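Monovalent Na+/H+ antiporter subunit D (Dietzia sp. DQ12-45-1b, PDB 7D3U) forms a membrane-embedded subunit of the Mrp complex, a bacterial pump that exchanges sodium ions for protons across the cell membrane. Local coordinates at residues A[37-42]-A[112-117]. Sequence-based numbering, arbitrary orientation.
Sequences AVLGTQ and LVLLVT. With LMT (dodecyl-beta-D-maltoside), chain I.
Leu-114 pushes its CD2 methyl into the notch between Val-38 and Leu-39. CD2 lies 3.6 Å from Val-38 CG1 and 3.9 Å from Leu-39 CD2. Leu-114 carries CG anti to its carbonyl carbon (chi1 -75°), which swings the branched end toward helix 28-49. Leu-39 returns the fit: its CD2 enters the groove between Leu-114 and Thr-117, 4.0 Å from Thr-117 OG1. Its other methyl, CD1, only grazes Val-113 CG1. The two helices, 28-49 and 109-125, are predicted transmembrane helices of an antiporter subunit related to the membrane subunits of complex I. The segments run in the same general direction, 23° apart, with axes 11.4 Å from each other. Side-chain ends therefore bridge the space, and helices 9-23 and 80-101 pack beside them. Further along, Gln-42 meets Thr-117 from the opposite direction. The Thr-117 CG2 methyl lies against both ends of the Gln-42 amide, 3.1 Å from NE2 and 3.3 Å from OE1, with no hydrogen bond. NE2 makes a weak hydrogen bond to Asn-121. Thr-117 OG1 turns back to bond Val-113 O at 2.9 Å, from the face opposite Thr-117 N. At Thr-117, a glycine would probably leave a gap beside the Gln-42 amide and Val-113 O without its second donor. At the root of the glutamine side chain, Gln-42 CB rests 3.6 Å from C12, the tail end of a dodecyl maltoside.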
loop_
_atom_site.group_PDB
_atom_site.type_symbol
_atom_site.label_atom_id
_atom_site.label_comp_id
_atom_site.label_asym_id
_atom_site.label_seq_id
_atom_site.Cartn_x
_atom_site.Cartn_y
_atom_site.Cartn_z
ATOM N N ALA A 37 -23.442 -7.317 10.375
ATOM C CA ALA A 37 -24.035 -6.615 11.506
ATOM C C ALA A 37 -22.998 -5.759 12.220
ATOM O O ALA A 37 -23.264 -4.599 12.557
ATOM C CB ALA A 37 -24.668 -7.612 12.473
ATOM N N VAL A 38 -21.797 -6.301 12.428
ATOM C CA VAL A 38 -20.760 -5.560 13.137
ATOM C C VAL A 38 -20.237 -4.414 12.281
ATOM O O VAL A 38 -20.020 -3.304 12.778
ATOM C CB VAL A 38 -19.629 -6.509 13.573
ATOM C CG1 VAL A 38 -18.327 -5.751 13.727
ATOM C CG2 VAL A 38 -19.995 -7.195 14.871
ATOM N N LEU A 39 -20.043 -4.649 10.983
ATOM C CA LEU A 39 -19.579 -3.574 10.112
ATOM C C LEU A 39 -20.615 -2.460 10.012
ATOM O O LEU A 39 -20.264 -1.273 10.006
ATOM C CB LEU A 39 -19.239 -4.127 8.730
ATOM C CG LEU A 39 -17.982 -4.994 8.662
ATOM C CD1 LEU A 39 -17.673 -5.386 7.231
ATOM C CD2 LEU A 39 -16.800 -4.275 9.285
ATOM N N GLY A 40 -21.899 -2.818 9.971
ATOM C CA GLY A 40 -22.936 -1.806 9.913
ATOM C C GLY A 40 -23.055 -1.019 11.202
ATOM O O GLY A 40 -23.202 0.206 11.176
ATOM N N THR A 41 -22.992 -1.702 12.349
ATOM C CA THR A 41 -23.053 -0.971 13.607
ATOM C C THR A 41 -21.807 -0.122 13.815
ATOM O O THR A 41 -21.884 0.934 14.444
ATOM C CB THR A 41 -23.269 -1.925 14.786
ATOM O OG1 THR A 41 -23.638 -1.169 15.946
ATOM C CG2 THR A 41 -22.015 -2.710 15.098
ATOM N N GLN A 42 -20.668 -0.525 13.247
ATOM C CA GLN A 42 -19.478 0.312 13.332
ATOM C C GLN A 42 -19.612 1.550 12.457
ATOM O O GLN A 42 -19.259 2.658 12.881
ATOM C CB GLN A 42 -18.240 -0.488 12.935
ATOM C CG GLN A 42 -17.078 0.377 12.509
ATOM C CD GLN A 42 -15.747 -0.268 12.799
ATOM O OE1 GLN A 42 -15.678 -1.287 13.483
ATOM N NE2 GLN A 42 -14.678 0.325 12.282
ATOM N N LEU A 112 -10.828 -12.206 9.602
ATOM C CA LEU A 112 -9.669 -11.396 9.245
ATOM C C LEU A 112 -10.074 -9.973 8.884
ATOM O O LEU A 112 -9.354 -9.021 9.203
ATOM C CB LEU A 112 -8.904 -12.049 8.096
ATOM C CG LEU A 112 -8.047 -13.254 8.481
ATOM C CD1 LEU A 112 -7.304 -13.785 7.272
ATOM C CD2 LEU A 112 -7.081 -12.897 9.592
ATOM N N VAL A 113 -11.223 -9.804 8.227
ATOM C CA VAL A 113 -11.700 -8.459 7.923
ATOM C C VAL A 113 -11.999 -7.700 9.209
ATOM O O VAL A 113 -11.677 -6.513 9.336
ATOM C CB VAL A 113 -12.931 -8.524 7.001
ATOM C CG1 VAL A 113 -13.603 -7.170 6.916
ATOM C CG2 VAL A 113 -12.523 -8.989 5.625
ATOM N N LEU A 114 -12.588 -8.379 10.193
ATOM C CA LEU A 114 -12.894 -7.718 11.456
ATOM C C LEU A 114 -11.623 -7.385 12.226
ATOM O O LEU A 114 -11.549 -6.348 12.891
ATOM C CB LEU A 114 -13.820 -8.594 12.294
ATOM C CG LEU A 114 -15.267 -8.616 11.811
ATOM C CD1 LEU A 114 -16.145 -9.387 12.773
ATOM C CD2 LEU A 114 -15.777 -7.204 11.630
ATOM N N LEU A 115 -10.606 -8.243 12.139
ATOM C CA LEU A 115 -9.343 -7.949 12.806
ATOM C C LEU A 115 -8.626 -6.780 12.140
ATOM O O LEU A 115 -8.035 -5.936 12.823
ATOM C CB LEU A 115 -8.463 -9.196 12.821
ATOM C CG LEU A 115 -8.876 -10.245 13.853
ATOM C CD1 LEU A 115 -8.733 -11.647 13.300
ATOM C CD2 LEU A 115 -8.051 -10.091 15.113
ATOM N N VAL A 116 -8.684 -6.703 10.809
ATOM C CA VAL A 116 -8.130 -5.550 10.105
ATOM C C VAL A 116 -8.875 -4.281 10.495
ATOM O O VAL A 116 -8.269 -3.222 10.693
ATOM C CB VAL A 116 -8.165 -5.787 8.584
ATOM C CG1 VAL A 116 -7.709 -4.556 7.843
ATOM C CG2 VAL A 116 -7.283 -6.956 8.216
ATOM N N THR A 117 -10.200 -4.369 10.617
ATOM C CA THR A 117 -10.988 -3.212 11.027
ATOM C C THR A 117 -10.626 -2.772 12.439
ATOM O O THR A 117 -10.509 -1.571 12.712
ATOM C CB THR A 117 -12.477 -3.536 10.920
ATOM O OG1 THR A 117 -12.803 -3.848 9.560
ATOM C CG2 THR A 117 -13.325 -2.371 11.378
HETATM C C1B LMT I . -23.224 16.246 22.381
HETATM C C2B LMT I . -23.664 16.491 23.832
HETATM C C3B LMT I . -22.872 17.661 24.451
HETATM C C4B LMT I . -22.849 18.903 23.517
HETATM C C5B LMT I . -22.530 18.467 22.069
HETATM C C6B LMT I . -21.047 18.141 21.915
HETATM O O1B LMT I . -24.006 15.239 21.833
HETATM O O2B LMT I . -25.004 16.774 23.806
HETATM O O3B LMT I . -21.619 17.275 24.860
HETATM O "O4'" LMT I . -24.069 19.545 23.538
HETATM O O5B LMT I . -23.334 17.406 21.620
HETATM O O6B LMT I . -20.468 18.997 21.015
HETATM C "C1'" LMT I . -23.459 11.380 20.331
HETATM C "C2'" LMT I . -22.974 11.625 21.783
HETATM C "C3'" LMT I . -23.443 12.985 22.371
HETATM C "C4'" LMT I . -23.332 14.109 21.338
HETATM C "C5'" LMT I . -24.111 13.566 20.136
HETATM C "C6'" LMT I . -24.496 14.592 19.105
HETATM O "O1'" LMT I . -22.641 10.474 19.724
HETATM O "O2'" LMT I . -23.502 10.638 22.574
HETATM O "O3'" LMT I . -22.716 13.294 23.481
HETATM O "O5'" LMT I . -23.357 12.554 19.548
HETATM O "O6'" LMT I . -23.640 15.645 19.273
HETATM C C1 LMT I . -22.996 9.126 19.905
HETATM C C2 LMT I . -21.713 8.453 20.282
HETATM C C3 LMT I . -21.665 6.972 20.118
HETATM C C4 LMT I . -20.300 6.524 20.562
HETATM C C5 LMT I . -19.840 5.384 19.723
HETATM C C6 LMT I . -18.887 4.506 20.453
HETATM C C7 LMT I . -19.386 3.094 20.425
HETATM C C8 LMT I . -18.771 2.389 19.270
HETATM C C9 LMT I . -19.338 1.035 19.009
HETATM C C10 LMT I . -18.439 0.364 18.013
HETATM C C11 LMT I . -19.118 -0.791 17.357
HETATM C C12 LMT I . -18.205 -1.500 16.418
#